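Local coordinates for protein putative alpha-L-fucosidase (Bacteroides thetaiotaomicron, PDB 4H41) that is a putative alpha-L-fucosidase of the TIM-barrel clan that probably acts on fucose-bearing host glycans in carbohydrate metabolism, at residues B[62-72]-B[307-318]. Numbering follows the deposited sequence.
Sequences HMKRIGIDTVI and KAITFEFSHFMS
Phe313 sets its ring against His62 and Met63 in the last turn of helix 53-65. CG of Phe313 stands anti to the backbone N (chi1 -180°), which sends the ring toward that turn. Selenomethionine Met63 lies over one face: its CG sits 3.8 Å from the ring centroid of Phe313, a CH-pi contact. Its SE is oblique to the ring, a longer Met-aromatic contact. The opposite face is covered by backbone, with Ser318 N above the centre. His62 CB meets the ring edge at Phe313 CZ, 3.7 Å away. Ile66 CD1 and Ile68 CD1 reach the ring obliquely, at Phe313 CE2 and CD2. A Schellman motif with Gly67 at C-prime ends the helix, and Ile68 N bonds back to Met63 O.

Around Asp69, Thr70 and Lys307 the contact is polar. Lys307 NZ forms a salt bridge with Asp69 OD1 (2.9 Å) through the syn lone pair. The lysine is extended until its last torsion, which bends (chi4 61°). Thr70 OG1 donates to the same Asp69 OD1 at 2.7 Å, coming in almost end-on to the C-O bond. A water links Asp69 OD2 to Lys307 NZ, which also forms a hydrogen bond with Thr35 OG1. With an alanine at Asp69, the ammonium of Lys307 is likely to lose its carboxylate mate and the Thr70 hydroxyl this acceptor. Deeper in, Ile72 CD1 touches Ile309 CD1 at 4.2 Å, and the two side chains meet roughly perpendicular.

Strands 70-73 and 307-310 belong to the closed eight-stranded parallel barrel of a TIM-barrel fold. Strand 34-39 runs between them, and its Phe38 touches both Ile72 and Ile309. Asp59 of helix 53-65 is hydrogen-bonded to Ser314 OG and Ser318 OG, while helix 324-337 packs on Ile66 and Met317.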
loop_
_atom_site.group_PDB
_atom_site.type_symbol
_atom_site.label_atom_id
_atom_site.label_comp_id
_atom_site.label_asym_id
_atom_site.label_seq_id
_atom_site.Cartn_x
_atom_site.Cartn_y
_atom_site.Cartn_z
ATOM N N HIS B 62 9.972 -13.595 18.301
ATOM C CA HIS B 62 8.637 -13.920 17.751
ATOM C C HIS B 62 8.749 -15.170 16.871
ATOM O O HIS B 62 7.859 -16.018 16.878
ATOM C CB HIS B 62 8.005 -12.739 16.935
ATOM C CG HIS B 62 7.679 -11.500 17.730
ATOM N ND1 HIS B 62 6.960 -11.568 18.916
ATOM C CD2 HIS B 62 7.892 -10.202 17.425
ATOM C CE1 HIS B 62 6.823 -10.315 19.333
ATOM N NE2 HIS B 62 7.382 -9.454 18.471
HETATM N N MSE B 63 9.879 -15.318 16.153
HETATM C CA MSE B 63 10.123 -16.499 15.320
HETATM C C MSE B 63 10.299 -17.734 16.159
HETATM O O MSE B 63 9.700 -18.770 15.884
HETATM C CB MSE B 63 11.386 -16.304 14.463
HETATM C CG MSE B 63 11.270 -15.247 13.389
HETATM SE SE MSE B 63 13.073 -15.008 12.655
HETATM C CE MSE B 63 12.801 -13.305 11.776
ATOM N N LYS B 64 11.097 -17.619 17.223
ATOM C CA LYS B 64 11.375 -18.761 18.091
ATOM C C LYS B 64 10.116 -19.304 18.735
ATOM O O LYS B 64 9.952 -20.529 18.847
ATOM C CB LYS B 64 12.379 -18.360 19.175
ATOM C CG LYS B 64 12.920 -19.512 20.027
ATOM C CD LYS B 64 13.863 -20.366 19.239
ATOM C CE LYS B 64 14.504 -21.469 20.037
ATOM N NZ LYS B 64 15.383 -22.234 19.132
ATOM N N ARG B 65 9.204 -18.413 19.127
ATOM C CA ARG B 65 7.940 -18.823 19.736
ATOM C C ARG B 65 7.159 -19.794 18.861
ATOM O O ARG B 65 6.492 -20.673 19.397
ATOM C CB ARG B 65 7.107 -17.601 20.033
ATOM C CG ARG B 65 5.822 -17.896 20.747
ATOM C CD ARG B 65 5.089 -16.632 21.040
ATOM N NE ARG B 65 3.857 -16.907 21.772
ATOM C CZ ARG B 65 2.961 -15.992 22.104
ATOM N NH1 ARG B 65 3.136 -14.720 21.755
ATOM N NH2 ARG B 65 1.884 -16.336 22.790
ATOM N N ILE B 66 7.181 -19.635 17.532
ATOM C CA ILE B 66 6.427 -20.527 16.659
ATOM C C ILE B 66 7.253 -21.680 16.085
ATOM O O ILE B 66 6.726 -22.445 15.282
ATOM C CB ILE B 66 5.674 -19.767 15.532
ATOM C CG1 ILE B 66 6.625 -19.037 14.568
ATOM C CG2 ILE B 66 4.665 -18.829 16.121
ATOM C CD1 ILE B 66 5.954 -18.657 13.236
ATOM N N GLY B 67 8.484 -21.861 16.536
ATOM C CA GLY B 67 9.299 -22.990 16.112
ATOM C C GLY B 67 10.117 -22.793 14.860
ATOM O O GLY B 67 10.562 -23.770 14.270
ATOM N N ILE B 68 10.407 -21.551 14.487
ATOM C CA ILE B 68 11.308 -21.316 13.372
ATOM C C ILE B 68 12.707 -21.728 13.874
ATOM O O ILE B 68 13.112 -21.364 14.978
ATOM C CB ILE B 68 11.211 -19.881 12.829
ATOM C CG1 ILE B 68 9.926 -19.753 11.937
ATOM C CG2 ILE B 68 12.479 -19.483 12.043
ATOM C CD1 ILE B 68 9.511 -18.392 11.613
ATOM N N ASP B 69 13.412 -22.525 13.080
ATOM C CA ASP B 69 14.755 -22.986 13.443
ATOM C C ASP B 69 15.801 -22.602 12.398
ATOM O O ASP B 69 16.982 -22.955 12.570
ATOM C CB ASP B 69 14.742 -24.513 13.660
ATOM C CG ASP B 69 14.354 -25.401 12.475
ATOM O OD1 ASP B 69 14.671 -25.037 11.321
ATOM O OD2 ASP B 69 13.789 -26.478 12.710
ATOM N N THR B 70 15.380 -21.994 11.292
ATOM C CA THR B 70 16.242 -21.660 10.158
ATOM C C THR B 70 15.923 -20.278 9.646
ATOM O O THR B 70 14.763 -19.966 9.449
ATOM C CB THR B 70 16.033 -22.696 9.042
ATOM O OG1 THR B 70 16.395 -23.993 9.514
ATOM C CG2 THR B 70 16.858 -22.403 7.806
ATOM N N VAL B 71 16.943 -19.447 9.442
ATOM C CA VAL B 71 16.767 -18.105 8.861
ATOM C C VAL B 71 17.686 -17.987 7.659
ATOM O O VAL B 71 18.849 -18.446 7.696
ATOM C CB VAL B 71 16.968 -16.980 9.880
ATOM C CG1 VAL B 71 15.882 -17.016 10.938
ATOM C CG2 VAL B 71 18.357 -17.048 10.529
ATOM N N ILE B 72 17.155 -17.443 6.569
ATOM C CA ILE B 72 17.866 -17.385 5.305
ATOM C C ILE B 72 17.964 -15.958 4.822
ATOM O O ILE B 72 16.932 -15.390 4.396
ATOM C CB ILE B 72 17.161 -18.241 4.232
ATOM C CG1 ILE B 72 16.927 -19.710 4.701
ATOM C CG2 ILE B 72 17.961 -18.158 2.925
ATOM C CD1 ILE B 72 15.475 -20.073 4.856
ATOM N N LYS B 307 9.929 -29.861 4.591
ATOM C CA LYS B 307 10.010 -28.618 5.344
ATOM C C LYS B 307 9.254 -27.511 4.680
ATOM O O LYS B 307 9.150 -27.461 3.449
ATOM C CB LYS B 307 11.498 -28.175 5.486
ATOM C CG LYS B 307 11.780 -27.083 6.534
ATOM C CD LYS B 307 13.274 -26.673 6.515
ATOM C CE LYS B 307 13.713 -25.756 7.642
ATOM N NZ LYS B 307 13.535 -26.363 8.978
ATOM N N ALA B 308 8.706 -26.598 5.495
ATOM C CA ALA B 308 8.078 -25.381 4.966
ATOM C C ALA B 308 8.876 -24.192 5.465
ATOM O O ALA B 308 9.170 -24.074 6.655
ATOM C CB ALA B 308 6.623 -25.257 5.368
ATOM N N ILE B 309 9.227 -23.318 4.553
ATOM C CA ILE B 309 9.857 -22.041 4.866
ATOM C C ILE B 309 8.904 -20.980 4.334
ATOM O O ILE B 309 7.984 -21.309 3.587
ATOM C CB ILE B 309 11.297 -21.927 4.306
ATOM C CG1 ILE B 309 11.303 -21.821 2.757
ATOM C CG2 ILE B 309 12.145 -23.112 4.810
ATOM C CD1 ILE B 309 12.703 -21.591 2.161
ATOM N N THR B 310 9.123 -19.703 4.664
ATOM C CA THR B 310 8.274 -18.655 4.127
ATOM C C THR B 310 9.056 -17.428 3.741
ATOM O O THR B 310 10.013 -17.046 4.420
ATOM C CB THR B 310 7.175 -18.256 5.183
ATOM O OG1 THR B 310 6.244 -17.322 4.617
ATOM C CG2 THR B 310 7.759 -17.616 6.454
ATOM N N PHE B 311 8.615 -16.807 2.668
ATOM C CA PHE B 311 8.900 -15.411 2.334
ATOM C C PHE B 311 7.614 -14.693 2.767
ATOM O O PHE B 311 6.591 -14.857 2.107
ATOM C CB PHE B 311 9.230 -15.189 0.864
ATOM C CG PHE B 311 9.708 -13.779 0.613
ATOM C CD1 PHE B 311 8.805 -12.738 0.486
ATOM C CD2 PHE B 311 11.060 -13.469 0.683
ATOM C CE1 PHE B 311 9.231 -11.427 0.396
ATOM C CE2 PHE B 311 11.494 -12.152 0.569
ATOM C CZ PHE B 311 10.575 -11.139 0.416
ATOM N N GLU B 312 7.598 -13.933 3.864
ATOM C CA GLU B 312 8.704 -13.604 4.761
ATOM C C GLU B 312 8.127 -13.266 6.108
ATOM O O GLU B 312 7.186 -12.472 6.172
ATOM C CB GLU B 312 9.500 -12.407 4.205
ATOM C CG GLU B 312 10.798 -12.143 4.951
ATOM C CD GLU B 312 11.007 -10.768 5.568
ATOM O OE1 GLU B 312 10.007 -10.045 5.751
ATOM O OE2 GLU B 312 12.165 -10.425 5.901
ATOM N N PHE B 313 8.660 -13.834 7.153
ATOM C CA PHE B 313 8.089 -13.633 8.486
ATOM C C PHE B 313 8.046 -12.175 8.918
ATOM O O PHE B 313 6.978 -11.717 9.363
ATOM C CB PHE B 313 8.846 -14.440 9.519
ATOM C CG PHE B 313 8.327 -14.298 10.920
ATOM C CD1 PHE B 313 8.820 -13.311 11.763
ATOM C CD2 PHE B 313 7.386 -15.178 11.419
ATOM C CE1 PHE B 313 8.321 -13.159 13.054
ATOM C CE2 PHE B 313 6.867 -15.004 12.701
ATOM C CZ PHE B 313 7.354 -14.007 13.516
ATOM N N SER B 314 9.183 -11.476 8.869
ATOM C CA SER B 314 9.267 -10.115 9.445
ATOM C C SER B 314 8.211 -9.132 8.917
ATOM O O SER B 314 7.757 -8.290 9.680
ATOM C CB SER B 314 10.652 -9.534 9.291
ATOM O OG SER B 314 11.556 -10.400 9.973
ATOM N N HIS B 315 7.919 -9.153 7.625
ATOM C CA HIS B 315 6.904 -8.267 7.069
ATOM C C HIS B 315 5.517 -8.842 7.137
ATOM O O HIS B 315 4.531 -8.086 7.295
ATOM C CB HIS B 315 7.203 -7.964 5.595
ATOM C CG HIS B 315 8.323 -6.992 5.374
ATOM N ND1 HIS B 315 9.637 -7.388 5.407
ATOM C CD2 HIS B 315 8.280 -5.669 5.096
ATOM C CE1 HIS B 315 10.354 -6.301 5.153
ATOM N NE2 HIS B 315 9.569 -5.262 4.914
ATOM N N PHE B 316 5.390 -10.148 6.874
ATOM C CA PHE B 316 4.076 -10.716 6.629
ATOM C C PHE B 316 3.477 -11.578 7.729
ATOM O O PHE B 316 2.279 -11.818 7.656
ATOM C CB PHE B 316 4.078 -11.451 5.294
ATOM C CG PHE B 316 4.501 -10.509 4.185
ATOM C CD1 PHE B 316 3.696 -9.446 3.811
ATOM C CD2 PHE B 316 5.724 -10.661 3.544
ATOM C CE1 PHE B 316 4.085 -8.559 2.804
ATOM C CE2 PHE B 316 6.103 -9.779 2.514
ATOM C CZ PHE B 316 5.299 -8.715 2.188
HETATM N N MSE B 317 4.233 -11.987 8.751
HETATM C CA MSE B 317 3.688 -12.749 9.871
HETATM C C MSE B 317 4.086 -12.221 11.215
HETATM O O MSE B 317 3.664 -12.779 12.212
HETATM C CB MSE B 317 4.110 -14.227 9.779
HETATM C CG MSE B 317 3.766 -14.863 8.507
HETATM SE SE MSE B 317 4.269 -16.793 8.522
HETATM C CE MSE B 317 3.134 -17.363 10.018
ATOM N N SER B 318 4.864 -11.171 11.294
ATOM C CA SER B 318 5.345 -10.758 12.603
ATOM C C SER B 318 4.415 -9.843 13.350
ATOM O O SER B 318 3.969 -8.853 12.796
ATOM C CB SER B 318 6.672 -10.030 12.456
ATOM O OG SER B 318 7.096 -9.497 13.707
HETATM O O HOH W 1 15.090 -28.377 10.679
#